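Local coordinates for b11L5F_LGL (Synthetic construct, PDB 6CZG), which is a computationally designed beta-barrel that probably binds a small fluorogenic ligand inside the barrel, at residues 14-19 against 28-33. Sequence-based numbering, arbitrary orientation.
Sequences TWQVTM and QGQMHF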
ATOM      1  N   THR A  14       8.138  -6.254   4.489  1.00 26.15           N
ATOM      2  CA  THR A  14       8.227  -4.804   4.591  1.00 25.13           C
ATOM      3  C   THR A  14       8.681  -4.198   3.268  1.00 24.23           C
ATOM      4  O   THR A  14       9.595  -4.716   2.613  1.00 23.11           O
ATOM      5  CB  THR A  14       9.189  -4.401   5.715  1.00 25.94           C
ATOM      6  OG1 THR A  14       8.637  -4.793   6.978  1.00 23.99           O
ATOM      7  CG2 THR A  14       9.429  -2.897   5.722  1.00 22.09           C
ATOM      8  N   TRP A  15       8.047  -3.089   2.887  1.00 23.09           N
ATOM      9  CA  TRP A  15       8.338  -2.398   1.639  1.00 19.46           C
ATOM     10  C   TRP A  15       8.549  -0.915   1.907  1.00 22.88           C
ATOM     11  O   TRP A  15       7.762  -0.292   2.629  1.00 24.83           O
ATOM     12  CB  TRP A  15       7.200  -2.586   0.627  1.00 20.17           C
ATOM     13  CG  TRP A  15       6.897  -4.018   0.318  1.00 21.06           C
ATOM     14  CD1 TRP A  15       6.194  -4.893   1.094  1.00 19.81           C
ATOM     15  CD2 TRP A  15       7.282  -4.742  -0.855  1.00 19.64           C
ATOM     16  NE1 TRP A  15       6.122  -6.119   0.478  1.00 21.37           N
ATOM     17  CE2 TRP A  15       6.781  -6.053  -0.721  1.00 24.85           C
ATOM     18  CE3 TRP A  15       8.002  -4.411  -2.007  1.00 20.70           C
ATOM     19  CZ2 TRP A  15       6.979  -7.030  -1.693  1.00 20.46           C
ATOM     20  CZ3 TRP A  15       8.198  -5.384  -2.971  1.00 18.56           C
ATOM     21  CH2 TRP A  15       7.689  -6.678  -2.807  1.00 17.46           C
ATOM     22  N   GLN A  16       9.613  -0.359   1.331  1.00 17.16           N
ATOM     23  CA  GLN A  16       9.822   1.084   1.307  1.00 22.86           C
ATOM     24  C   GLN A  16       8.952   1.690   0.211  1.00 18.54           C
ATOM     25  O   GLN A  16       9.113   1.364  -0.969  1.00 22.49           O
ATOM     26  CB  GLN A  16      11.299   1.402   1.069  1.00 21.74           C
ATOM     27  CG  GLN A  16      11.638   2.889   1.043  1.00 25.60           C
ATOM     28  CD  GLN A  16      11.288   3.608   2.333  1.00 30.36           C
ATOM     29  OE1 GLN A  16      10.875   4.768   2.316  1.00 25.63           O
ATOM     30  NE2 GLN A  16      11.464   2.928   3.462  1.00 21.04           N
ATOM     31  N   VAL A  17       8.035   2.572   0.600  1.00 23.05           N
ATOM     32  CA  VAL A  17       6.995   3.081  -0.286  1.00 26.51           C
ATOM     33  C   VAL A  17       7.248   4.559  -0.548  1.00 25.73           C
ATOM     34  O   VAL A  17       7.479   5.333   0.392  1.00 27.39           O
ATOM     35  CB  VAL A  17       5.596   2.869   0.314  1.00 25.67           C
ATOM     36  CG1 VAL A  17       4.530   3.488  -0.579  1.00 25.14           C
ATOM     37  CG2 VAL A  17       5.338   1.391   0.547  1.00 26.16           C
ATOM     38  N   THR A  18       7.196   4.949  -1.822  1.00 20.18           N
ATOM     39  CA  THR A  18       7.300   6.346  -2.228  1.00 21.36           C
ATOM     40  C   THR A  18       6.051   6.725  -3.014  1.00 23.44           C
ATOM     41  O   THR A  18       5.685   6.036  -3.972  1.00 24.83           O
ATOM     42  CB  THR A  18       8.557   6.592  -3.066  1.00 24.73           C
ATOM     43  OG1 THR A  18       9.704   6.099  -2.362  1.00 24.44           O
ATOM     44  CG2 THR A  18       8.739   8.078  -3.332  1.00 22.11           C
ATOM     45  N   MET A  19       5.400   7.813  -2.604  1.00 22.69           N
ATOM     46  CA  MET A  19       4.112   8.220  -3.149  1.00 24.62           C
ATOM     47  C   MET A  19       4.157   9.628  -3.726  1.00 25.44           C
ATOM     48  O   MET A  19       4.893  10.495  -3.248  1.00 23.07           O
ATOM     49  CB  MET A  19       3.019   8.157  -2.078  1.00 23.81           C
ATOM     50  CG  MET A  19       2.731   6.760  -1.559  1.00 28.18           C
ATOM     51  SD  MET A  19       1.654   5.838  -2.669  1.00 35.90           S
ATOM     52  CE  MET A  19       1.143   4.488  -1.610  1.00 34.44           C
ATOM     53  N   GLN A  28       6.976   9.376   1.771  1.00 25.84           N
ATOM     54  CA  GLN A  28       7.662   8.096   1.834  1.00 26.49           C
ATOM     55  C   GLN A  28       7.385   7.445   3.178  1.00 25.48           C
ATOM     56  O   GLN A  28       7.029   8.110   4.154  1.00 20.07           O
ATOM     57  CB  GLN A  28       9.171   8.251   1.605  1.00 21.54           C
ATOM     58  CG  GLN A  28       9.881   9.121   2.633  1.00 26.72           C
ATOM     59  CD  GLN A  28       9.787  10.601   2.310  1.00 24.37           C
ATOM     60  OE1 GLN A  28       9.879  11.001   1.150  1.00 24.80           O
ATOM     61  NE2 GLN A  28       9.606  11.422   3.338  1.00 21.34           N
ATOM     62  N   GLY A  29       7.558   6.131   3.215  1.00 23.93           N
ATOM     63  CA  GLY A  29       7.336   5.399   4.442  1.00 22.66           C
ATOM     64  C   GLY A  29       7.515   3.916   4.229  1.00 24.87           C
ATOM     65  O   GLY A  29       8.235   3.486   3.327  1.00 23.06           O
ATOM     66  N   GLN A  30       6.860   3.135   5.083  1.00 19.70           N
ATOM     67  CA  GLN A  30       6.933   1.683   5.026  1.00 26.21           C
ATOM     68  C   GLN A  30       5.533   1.090   4.985  1.00 25.75           C
ATOM     69  O   GLN A  30       4.583   1.655   5.534  1.00 20.00           O
ATOM     70  CB  GLN A  30       7.696   1.108   6.226  1.00 22.44           C
ATOM     71  CG  GLN A  30       9.172   1.461   6.261  1.00 27.84           C
ATOM     72  CD  GLN A  30       9.426   2.881   6.728  1.00 28.75           C
ATOM     73  OE1 GLN A  30      10.173   3.630   6.098  1.00 31.20           O
ATOM     74  NE2 GLN A  30       8.804   3.260   7.840  1.00 27.57           N
ATOM     75  N   MET A  31       5.423  -0.067   4.334  1.00 22.56           N
ATOM     76  CA  MET A  31       4.189  -0.838   4.288  1.00 23.18           C
ATOM     77  C   MET A  31       4.503  -2.286   4.633  1.00 21.60           C
ATOM     78  O   MET A  31       5.376  -2.899   4.010  1.00 22.77           O
ATOM     79  CB  MET A  31       3.526  -0.743   2.911  1.00 20.56           C
ATOM     80  CG  MET A  31       2.530   0.397   2.789  1.00 21.65           C
ATOM     81  SD  MET A  31       1.764   0.500   1.161  1.00 27.68           S
ATOM     82  CE  MET A  31       0.975   2.104   1.261  1.00 35.60           C
ATOM     83  N   HIS A  32       3.795  -2.825   5.622  1.00 20.10           N
ATOM     84  CA  HIS A  32       4.005  -4.186   6.099  1.00 23.48           C
ATOM     85  C   HIS A  32       2.799  -5.047   5.748  1.00 24.44           C
ATOM     86  O   HIS A  32       1.657  -4.666   6.027  1.00 21.11           O
ATOM     87  CB  HIS A  32       4.244  -4.204   7.610  1.00 23.61           C
ATOM     88  CG  HIS A  32       5.206  -3.158   8.081  1.00 25.53           C
ATOM     89  ND1 HIS A  32       6.558  -3.221   7.825  1.00 25.34           N
ATOM     90  CD2 HIS A  32       5.011  -2.024   8.794  1.00 25.45           C
ATOM     91  CE1 HIS A  32       7.156  -2.171   8.357  1.00 24.01           C
ATOM     92  NE2 HIS A  32       6.239  -1.429   8.952  1.00 29.93           N
ATOM     93  N   PHE A  33       3.057  -6.203   5.141  1.00 22.15           N
ATOM     94  CA  PHE A  33       2.012  -7.133   4.731  1.00 18.82           C
ATOM     95  C   PHE A  33       2.167  -8.442   5.490  1.00 23.92           C
ATOM     96  O   PHE A  33       3.252  -9.038   5.496  1.00 18.43           O
ATOM     97  CB  PHE A  33       2.061  -7.390   3.222  1.00 17.25           C
ATOM     98  CG  PHE A  33       1.825  -6.162   2.389  1.00 18.42           C
ATOM     99  CD1 PHE A  33       2.870  -5.308   2.077  1.00 19.60           C
ATOM    100  CD2 PHE A  33       0.558  -5.865   1.914  1.00 19.88           C
ATOM    101  CE1 PHE A  33       2.656  -4.177   1.309  1.00 21.70           C
ATOM    102  CE2 PHE A  33       0.338  -4.736   1.145  1.00 17.45           C
ATOM    103  CZ  PHE A  33       1.388  -3.892   0.844  1.00 17.73           C
TER
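Val17 CG2 packs along the stem of Met31, 3.7 Å from its CB, on the tightly packed face of this antiparallel hairpin, where strands 13-20 and 26-37 lie side by side in the barrel wall. Extended beyond CG, the Met31 chain lays its SD on the same methyl and brings its CE to 3.7 Å from Met19 CE. Farther along the same face, Trp15 CD1 reaches Phe33 CD1 at 3.5 Å, the two rings nearly perpendicular, with planes 86° apart. Leu111 of strand 106-114 packs against Trp15, Val17 and Phe33, and the indole NE1 is hydrogen-bonded to Leu11 O.

The other face is looser, polar and partly open to solvent. With Gln16 CG anti to the backbone N (chi1 -179°) and the chain bent at chi2, NE2 swings across to hydrogen-bond Gln30 OE1, 3.0 Å away, arriving on a lone pair; the two amide planes are turned 49° apart. A leucine in place of Gln16 would probably leave Gln30 OE1 without this donor and its amide freer to turn. Thr14 OG1 and His32 ND1 share a 2.7 Å hydrogen bond in the plane of the imidazole, at its edge.

Between the faces, paired backbone bonds join Trp15 to Met31 and Val17 to Gly29. The chemistry therefore implies a two-sided wall: apolar packing inward, polar pairing outward.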